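Local coordinates for protein MAU2 chromatid cohesion factor homolog (Saccharomyces cerevisiae, PDB 4XDN) that forms a complex with Scc2 that is required for the association of cohesin with chromosomes, and so takes part in sister chromatid cohesion, at residues 603-606 and 607-611; 590-593 and 594-597; 628-631 and 632-636; 505-508 and 509-513. One frame throughout, in Å; residues are numbered along the deposited sequence.

In the fold
Interaction 2 spans the end of helix 580-593 and the loop after it; interactions 1 and 3 lie on the next two helices, 601-618 and 621-638. Interaction 1 is in the middle, with its centre about 10 Å from the centres of both others. Gln-604 joins them: its NE2 lies 3.0 Å from Phe-591 O, probably as a hydrogen bond, and its OE1 lies 3.4 Å from Leu-634 CD2. Interactions 2 and 3 meet where Phe-591 CZ packs 3.3 Å from Lys-630 CG. Gly-608 CA comes within 3.3 Å of Phe-591 CE1. Interaction 4, on helix 499-513, stands apart, its nearest atoms about 8 Å from interaction 1. The chain of another protein touches interactions 1, 3 and 4.

Interaction 1 of 4, residues 603-606 and 607-611; sequences VQYV and IGIWH
Tyr-605 and Ile-609 meet one turn apart on helix 601-618. Ile-609 lies against one face of the phenol ring. Its CG1 sits 4.3 Å above the ring plane, displaced toward the rim, and its CD1 reaches Tyr-605 CE2 at 3.7 Å. The isoleucine is extended (chi2 172°), which carries CD1 over the same face, beyond the rim near CE2. Val-603 and Ile-607 form a second apolar pair. They run side by side and point the same way, with Val-603 CG1 4.1 Å from Ile-607 CG1. Ile-607 CG1 also presses on the backbone, 3.0 Å from Val-603 O, because chi1 of -55° sets it beside its own backbone N.

Four i to i+4 backbone bonds set the spacing of these pairs. Ile-607 N bonds to Val-603 O at 2.9 Å. Gly-608 N to Gln-604 O is short, 2.7 Å. Ile-609 N bonds to Tyr-605 O, and Trp-610 N to Val-606 O at a longer 3.3 Å.

Further out, Tyr-605 OH is hydrogen-bonded to the backbone of another protein's chain, probably Scc2, and an aromatic side chain of that chain packs on Tyr-605. On other sides, Ile-607 packs on Ile-566 and Tyr-570, and His-611 ND1 bonds to Ser-587 OG. The segment is thus a buried alpha-helix that contacts helices 562-575, 580-593 and 621-638 and the bound chain. It belongs to a helical-repeat array, consistent with the TPR-like superhelix of Scc4, whose C-terminal helices also contact the other protein's chain.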
# COMPACT_ATOMS: atom_id res chain seq x y z
N VAL A 603 -31.94 -13.39 2.09
CA VAL A 603 -31.99 -12.82 0.75
C VAL A 603 -32.77 -13.75 -0.18
O VAL A 603 -33.64 -13.32 -0.93
CB VAL A 603 -30.56 -12.57 0.19
CG1 VAL A 603 -30.60 -12.24 -1.30
CG2 VAL A 603 -29.87 -11.45 0.96
N GLN A 604 -32.45 -15.05 -0.10
CA GLN A 604 -33.10 -16.05 -0.95
C GLN A 604 -34.59 -16.12 -0.67
O GLN A 604 -35.40 -16.33 -1.57
CB GLN A 604 -32.46 -17.43 -0.72
CG GLN A 604 -32.85 -18.47 -1.78
CD GLN A 604 -32.18 -19.81 -1.55
OE1 GLN A 604 -31.95 -20.22 -0.41
NE2 GLN A 604 -31.85 -20.51 -2.63
N TYR A 605 -34.96 -15.94 0.60
CA TYR A 605 -36.36 -15.96 1.00
C TYR A 605 -37.13 -14.82 0.34
O TYR A 605 -38.20 -15.03 -0.24
CB TYR A 605 -36.48 -15.86 2.53
CG TYR A 605 -37.90 -15.77 3.04
CD1 TYR A 605 -38.70 -16.90 3.13
CD2 TYR A 605 -38.43 -14.55 3.44
CE1 TYR A 605 -40.00 -16.81 3.60
CE2 TYR A 605 -39.72 -14.46 3.91
CZ TYR A 605 -40.50 -15.59 3.99
OH TYR A 605 -41.80 -15.50 4.45
N VAL A 606 -36.59 -13.61 0.41
CA VAL A 606 -37.21 -12.45 -0.22
C VAL A 606 -37.30 -12.66 -1.74
O VAL A 606 -38.33 -12.38 -2.35
CB VAL A 606 -36.43 -11.15 0.10
CG1 VAL A 606 -37.00 -9.95 -0.67
CG2 VAL A 606 -36.47 -10.88 1.59
N ILE A 607 -36.22 -13.16 -2.33
CA ILE A 607 -36.21 -13.51 -3.74
C ILE A 607 -37.27 -14.57 -4.01
O ILE A 607 -37.91 -14.58 -5.06
CB ILE A 607 -34.83 -14.03 -4.21
CG1 ILE A 607 -33.73 -13.02 -3.87
CG2 ILE A 607 -34.86 -14.40 -5.70
CD1 ILE A 607 -33.13 -12.29 -5.06
N GLY A 608 -37.43 -15.48 -3.05
CA GLY A 608 -38.40 -16.55 -3.17
C GLY A 608 -39.83 -16.04 -3.23
O GLY A 608 -40.65 -16.56 -3.97
N ILE A 609 -40.12 -15.02 -2.43
CA ILE A 609 -41.45 -14.41 -2.43
C ILE A 609 -41.74 -13.86 -3.82
O ILE A 609 -42.83 -14.04 -4.36
CB ILE A 609 -41.57 -13.27 -1.39
CG1 ILE A 609 -41.37 -13.82 0.02
CG2 ILE A 609 -42.94 -12.58 -1.50
CD1 ILE A 609 -41.29 -12.75 1.09
N TRP A 610 -40.75 -13.19 -4.40
CA TRP A 610 -40.88 -12.60 -5.73
C TRP A 610 -41.12 -13.68 -6.78
O TRP A 610 -41.99 -13.55 -7.63
CB TRP A 610 -39.63 -11.79 -6.07
CG TRP A 610 -39.64 -11.23 -7.45
CD1 TRP A 610 -40.69 -10.66 -8.10
CD2 TRP A 610 -38.53 -11.19 -8.36
NE1 TRP A 610 -40.31 -10.26 -9.36
CE2 TRP A 610 -38.99 -10.57 -9.55
CE3 TRP A 610 -37.20 -11.61 -8.29
CZ2 TRP A 610 -38.16 -10.37 -10.65
CZ3 TRP A 610 -36.39 -11.41 -9.38
CH2 TRP A 610 -36.87 -10.80 -10.55
N HIS A 611 -40.33 -14.74 -6.71
CA HIS A 611 -40.44 -15.82 -7.68
C HIS A 611 -41.78 -16.54 -7.56
O HIS A 611 -42.35 -16.95 -8.57
CB HIS A 611 -39.30 -16.82 -7.50
CG HIS A 611 -39.26 -17.88 -8.56
ND1 HIS A 611 -39.00 -17.59 -9.88
CD2 HIS A 611 -39.47 -19.21 -8.50
CE1 HIS A 611 -39.05 -18.70 -10.59
NE2 HIS A 611 -39.33 -19.70 -9.77

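Interaction 2 of 4, residues 590-593 and 594-597; sequences CFDM and CRQQ
This is the C-terminal end of helix 580-593, where Met-593 and Gln-596 meet and the chain leaves for the loop before helix 601-618. The bonds here reach back three residues. Gln-596 N donates to Met-593 O at 3.1 Å, almost straight but from above the carbonyl plane. Arg-595 N gives a weak bond to Asp-592 O at 3.3 Å.

Bends at chi2 (-95°) and chi3 (81°) turn the Met-593 chain back, and its CE lies obliquely across Gln-596, 4.1 Å from OE1. Gln-596 CG rests on the backbone, 3.2 Å from Met-593 O. Arg-595 has CG wedged between its backbone N and carbonyl carbon (chi1 77°), and this lays CG 3.3 Å from Asp-592 O. Asp-592 OD2 and Arg-595 NE stay 4.6 Å apart, too far for a salt bridge, though their opposite charges probably attract. Gln-596 NE2 lies 4.2 Å over the centre of the Arg-595 guanidinium.

Cys-594 is buried and packs on Val-603 and Gln-604 of the next helix. Gln-597 then turns to an extended backbone. This is how a helix end unwinds into the connection of an antiparallel helical hairpin.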
# COMPACT_ATOMS: atom_id res chain seq x y z
N CYS A 590 -32.07 -15.90 -10.02
CA CYS A 590 -31.75 -15.24 -8.76
C CYS A 590 -31.97 -16.18 -7.60
O CYS A 590 -31.12 -16.31 -6.72
CB CYS A 590 -32.62 -13.99 -8.56
SG CYS A 590 -32.19 -12.57 -9.59
N PHE A 591 -33.12 -16.85 -7.61
CA PHE A 591 -33.52 -17.75 -6.54
C PHE A 591 -32.48 -18.84 -6.34
O PHE A 591 -32.03 -19.10 -5.22
CB PHE A 591 -34.89 -18.37 -6.88
CG PHE A 591 -35.63 -18.95 -5.69
CD1 PHE A 591 -35.47 -18.43 -4.42
CD2 PHE A 591 -36.50 -20.01 -5.88
CE1 PHE A 591 -36.17 -18.97 -3.35
CE2 PHE A 591 -37.20 -20.55 -4.81
CZ PHE A 591 -37.03 -20.03 -3.54
N ASP A 592 -32.08 -19.47 -7.44
CA ASP A 592 -31.16 -20.60 -7.39
C ASP A 592 -29.73 -20.15 -7.07
O ASP A 592 -28.98 -20.88 -6.42
CB ASP A 592 -31.18 -21.37 -8.71
CG ASP A 592 -30.34 -22.63 -8.65
OD1 ASP A 592 -30.84 -23.66 -8.16
OD2 ASP A 592 -29.18 -22.60 -9.11
N MET A 593 -29.36 -18.95 -7.52
CA MET A 593 -27.99 -18.45 -7.35
C MET A 593 -27.59 -18.33 -5.88
O MET A 593 -26.43 -18.51 -5.53
CB MET A 593 -27.84 -17.09 -8.03
CG MET A 593 -27.69 -17.14 -9.55
SD MET A 593 -25.99 -17.13 -10.13
CE MET A 593 -25.53 -18.85 -9.93
N CYS A 594 -28.57 -18.03 -5.02
CA CYS A 594 -28.32 -17.78 -3.60
C CYS A 594 -27.64 -18.94 -2.88
O CYS A 594 -27.04 -18.75 -1.82
CB CYS A 594 -29.63 -17.46 -2.89
SG CYS A 594 -30.35 -15.85 -3.31
N ARG A 595 -27.72 -20.14 -3.45
CA ARG A 595 -27.21 -21.33 -2.77
C ARG A 595 -25.68 -21.40 -2.77
O ARG A 595 -25.09 -22.17 -2.02
CB ARG A 595 -27.77 -22.59 -3.42
CG ARG A 595 -27.12 -22.98 -4.74
CD ARG A 595 -27.78 -24.22 -5.33
NE ARG A 595 -26.82 -25.04 -6.07
CZ ARG A 595 -25.82 -25.72 -5.51
NH1 ARG A 595 -25.63 -25.67 -4.20
NH2 ARG A 595 -25.01 -26.44 -6.27
N GLN A 596 -25.05 -20.59 -3.62
CA GLN A 596 -23.61 -20.69 -3.85
C GLN A 596 -22.77 -20.22 -2.66
O GLN A 596 -21.60 -20.58 -2.55
CB GLN A 596 -23.23 -19.89 -5.10
CG GLN A 596 -23.93 -20.34 -6.38
CD GLN A 596 -23.19 -21.46 -7.09
OE1 GLN A 596 -22.69 -21.27 -8.20
NE2 GLN A 596 -23.13 -22.62 -6.46
N GLN A 597 -23.37 -19.41 -1.79
CA GLN A 597 -22.67 -18.91 -0.60
C GLN A 597 -23.56 -18.97 0.63
O GLN A 597 -24.79 -18.88 0.53
CB GLN A 597 -22.19 -17.47 -0.82
CG GLN A 597 -21.10 -17.33 -1.87
CD GLN A 597 -20.74 -15.88 -2.15
OE1 GLN A 597 -21.26 -14.96 -1.52
NE2 GLN A 597 -19.84 -15.67 -3.10

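Interaction 3 of 4, residues 628-631 and 632-636; sequences NAKL and EALVK
Asn-628 meets Glu-632 through its backbone. Its carbonyl O accepts Glu-632 N at 2.9 Å, and Glu-632 CG lies 3.3 Å from the same oxygen. That place follows from chi1 of -73°, which puts CG beside the glutamate's own backbone N. Beyond CG the glutamate is extended. Apolar side chains of another protein's chain pack on Asn-628 and on Glu-632.

Ala-629 O takes the N-H of Ala-633, also at 2.9 Å. Ala-633 CB rests 3.5 Å from Ala-629 O and about as far from Lys-630 O. These regular i to i+4 bonds mark helix 621-638 as an alpha-helix. It is the last helix of a mainly helical array and lies against helix 601-618.

Lys-630 carries the side-chain contact. Its chain starts opposite the backbone N and then kinks at chi2 (59°), which brings CE to 4.2 Å from Leu-634 CG. Leu-634 CG in turn lies beyond the oxygen, 3.3 Å from Lys-630 O. Both side chains also pack on Gln-604 of helix 601-618.

Leu-631 O bonds to Val-635 N at 3.0 Å. Of the two valine methyls, CG2 is the one turned to this carbonyl, 3.3 Å from Leu-631 O. Leu-631 itself is buried, with its side chain on Tyr-605 and on an apolar side chain of the other protein's chain.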
# COMPACT_ATOMS: atom_id res chain seq x y z
N ASN A 628 -43.08 -22.87 -3.00
CA ASN A 628 -43.67 -22.86 -1.66
C ASN A 628 -42.88 -23.78 -0.73
O ASN A 628 -42.62 -23.44 0.42
CB ASN A 628 -45.14 -23.30 -1.70
CG ASN A 628 -46.10 -22.13 -1.72
OD1 ASN A 628 -45.93 -21.15 -0.99
ND2 ASN A 628 -47.12 -22.21 -2.57
N ALA A 629 -42.51 -24.95 -1.25
CA ALA A 629 -41.73 -25.91 -0.49
C ALA A 629 -40.39 -25.32 -0.08
O ALA A 629 -39.94 -25.48 1.06
CB ALA A 629 -41.52 -27.18 -1.30
N LYS A 630 -39.74 -24.62 -1.01
CA LYS A 630 -38.44 -24.02 -0.74
C LYS A 630 -38.57 -22.92 0.31
O LYS A 630 -37.70 -22.77 1.16
CB LYS A 630 -37.83 -23.46 -2.03
CG LYS A 630 -36.46 -22.82 -1.83
CD LYS A 630 -35.44 -23.80 -1.27
CE LYS A 630 -34.08 -23.14 -1.11
NZ LYS A 630 -33.08 -24.07 -0.52
N LEU A 631 -39.66 -22.16 0.24
CA LEU A 631 -39.92 -21.12 1.22
C LEU A 631 -40.14 -21.73 2.59
O LEU A 631 -39.64 -21.22 3.59
CB LEU A 631 -41.12 -20.27 0.81
CG LEU A 631 -40.93 -19.36 -0.40
CD1 LEU A 631 -42.24 -18.69 -0.77
CD2 LEU A 631 -39.85 -18.31 -0.15
N GLU A 632 -40.89 -22.83 2.64
CA GLU A 632 -41.10 -23.55 3.89
C GLU A 632 -39.77 -24.05 4.45
O GLU A 632 -39.54 -23.99 5.66
CB GLU A 632 -42.07 -24.72 3.68
CG GLU A 632 -43.51 -24.29 3.50
CD GLU A 632 -44.45 -25.46 3.21
OE1 GLU A 632 -44.00 -26.62 3.22
OE2 GLU A 632 -45.65 -25.20 2.97
N ALA A 633 -38.90 -24.54 3.57
CA ALA A 633 -37.60 -25.04 3.99
C ALA A 633 -36.74 -23.91 4.55
O ALA A 633 -36.02 -24.09 5.53
CB ALA A 633 -36.89 -25.72 2.83
N LEU A 634 -36.84 -22.74 3.93
CA LEU A 634 -36.06 -21.58 4.37
C LEU A 634 -36.54 -21.07 5.73
O LEU A 634 -35.73 -20.67 6.56
CB LEU A 634 -36.13 -20.46 3.34
CG LEU A 634 -35.31 -20.68 2.07
CD1 LEU A 634 -35.70 -19.67 1.00
CD2 LEU A 634 -33.81 -20.59 2.37
N VAL A 635 -37.85 -21.08 5.94
CA VAL A 635 -38.41 -20.65 7.22
C VAL A 635 -37.90 -21.53 8.36
O VAL A 635 -37.61 -21.03 9.45
CB VAL A 635 -39.96 -20.67 7.19
CG1 VAL A 635 -40.55 -20.50 8.59
CG2 VAL A 635 -40.48 -19.58 6.27
N LYS A 636 -37.80 -22.83 8.12
CA LYS A 636 -37.37 -23.76 9.16
C LYS A 636 -35.91 -23.53 9.53
O LYS A 636 -35.55 -23.58 10.71
CB LYS A 636 -37.58 -25.21 8.72
CG LYS A 636 -37.13 -26.24 9.75
CD LYS A 636 -38.04 -27.47 9.77
CE LYS A 636 -38.05 -28.20 8.44
NZ LYS A 636 -36.69 -28.64 8.02

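Interaction 4 of 4, residues 505-508 and 509-513; sequences VTIL and WLFSH
Ile-507 and Phe-511 make the apolar and aromatic contact. Ile-507 CG2 forms a CH-pi contact 3.9 Å from the Phe-511 ring centroid, over the face and 29° off its normal. Phe-511 has CG beside its backbone N (chi1 -80°), which sets the ring back along the helix against Ile-507. Ile-507 O lies over one ring face as well, 3.2 Å from Phe-511 CG. A second pair runs side by side: Thr-506 CG2 touches Leu-510 CD1 at 3.7 Å.

Among backbone bonds, Trp-509 N, Leu-510 N and Phe-511 N donate to the carbonyls of Val-505, Thr-506 and Ile-507. Ser-512 N to Leu-508 O is weak.

Side-chain polar groups gather round two carbonyls. His-513 ND1 donates to Trp-509 O at 2.6 Å, and the oxygen lies at the imidazole edge, in the ring plane. The imidazole also sits over the indole, with ND1 3.3 Å above the Trp-509 plane. Ser-512 OG is 2.8 Å from Leu-508 O and 2.9 Å from Trp-509 O; it is also hydrogen-bonded to Tyr-457 OH.

Tyr-532 stacks on Trp-509. Helices 446-466, 472-490, 526-543 and 562-575 and another protein's chain pack on this helix of a mainly helical array.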
# COMPACT_ATOMS: atom_id res chain seq x y z
N VAL A 505 -23.87 1.60 -4.61
CA VAL A 505 -24.47 2.87 -4.22
C VAL A 505 -25.87 3.00 -4.82
O VAL A 505 -26.82 3.35 -4.13
CB VAL A 505 -23.60 4.07 -4.65
CG1 VAL A 505 -24.30 5.40 -4.38
CG2 VAL A 505 -22.27 4.04 -3.91
N THR A 506 -25.98 2.72 -6.12
CA THR A 506 -27.26 2.80 -6.82
C THR A 506 -28.28 1.84 -6.22
O THR A 506 -29.42 2.21 -5.94
CB THR A 506 -27.09 2.48 -8.32
OG1 THR A 506 -26.20 3.42 -8.92
CG2 THR A 506 -28.44 2.52 -9.05
N ILE A 507 -27.86 0.59 -6.03
CA ILE A 507 -28.70 -0.46 -5.48
C ILE A 507 -29.24 -0.07 -4.10
O ILE A 507 -30.44 -0.22 -3.83
CB ILE A 507 -27.92 -1.79 -5.39
CG1 ILE A 507 -28.11 -2.62 -6.67
CG2 ILE A 507 -28.38 -2.65 -4.21
CD1 ILE A 507 -28.01 -1.83 -7.97
N LEU A 508 -28.36 0.41 -3.23
CA LEU A 508 -28.74 0.76 -1.87
C LEU A 508 -29.67 1.97 -1.83
O LEU A 508 -30.57 2.03 -0.99
CB LEU A 508 -27.49 1.03 -1.01
CG LEU A 508 -26.62 -0.17 -0.67
CD1 LEU A 508 -25.38 0.29 0.09
CD2 LEU A 508 -27.38 -1.22 0.14
N TRP A 509 -29.44 2.92 -2.72
CA TRP A 509 -30.30 4.10 -2.80
C TRP A 509 -31.70 3.70 -3.25
O TRP A 509 -32.70 4.11 -2.65
CB TRP A 509 -29.73 5.14 -3.76
CG TRP A 509 -30.40 6.48 -3.66
CD1 TRP A 509 -30.02 7.53 -2.87
CD2 TRP A 509 -31.56 6.91 -4.37
NE1 TRP A 509 -30.87 8.59 -3.05
CE2 TRP A 509 -31.83 8.23 -3.96
CE3 TRP A 509 -32.41 6.31 -5.31
CZ2 TRP A 509 -32.91 8.97 -4.46
CZ3 TRP A 509 -33.47 7.05 -5.81
CH2 TRP A 509 -33.71 8.36 -5.38
N LEU A 510 -31.78 2.88 -4.30
CA LEU A 510 -33.06 2.46 -4.85
C LEU A 510 -33.81 1.56 -3.87
O LEU A 510 -35.03 1.66 -3.74
CB LEU A 510 -32.86 1.74 -6.18
CG LEU A 510 -32.37 2.63 -7.33
CD1 LEU A 510 -31.99 1.79 -8.54
CD2 LEU A 510 -33.42 3.66 -7.71
N PHE A 511 -33.08 0.69 -3.17
CA PHE A 511 -33.69 -0.16 -2.16
C PHE A 511 -34.32 0.66 -1.04
O PHE A 511 -35.35 0.27 -0.48
CB PHE A 511 -32.65 -1.12 -1.56
CG PHE A 511 -32.36 -2.34 -2.41
CD1 PHE A 511 -33.06 -2.61 -3.57
CD2 PHE A 511 -31.36 -3.22 -2.02
CE1 PHE A 511 -32.78 -3.73 -4.33
CE2 PHE A 511 -31.07 -4.34 -2.78
CZ PHE A 511 -31.78 -4.59 -3.93
N SER A 512 -33.71 1.80 -0.72
CA SER A 512 -34.14 2.61 0.41
C SER A 512 -35.13 3.72 0.02
O SER A 512 -35.65 4.42 0.89
CB SER A 512 -32.93 3.23 1.09
OG SER A 512 -32.17 4.02 0.18
N HIS A 513 -35.39 3.86 -1.28
CA HIS A 513 -36.27 4.93 -1.78
C HIS A 513 -37.47 4.42 -2.59
O HIS A 513 -38.27 5.22 -3.06
CB HIS A 513 -35.46 5.91 -2.63
CG HIS A 513 -34.53 6.78 -1.84
ND1 HIS A 513 -33.26 6.37 -1.47
CD2 HIS A 513 -34.67 8.03 -1.35
CE1 HIS A 513 -32.67 7.33 -0.79
NE2 HIS A 513 -33.51 8.35 -0.70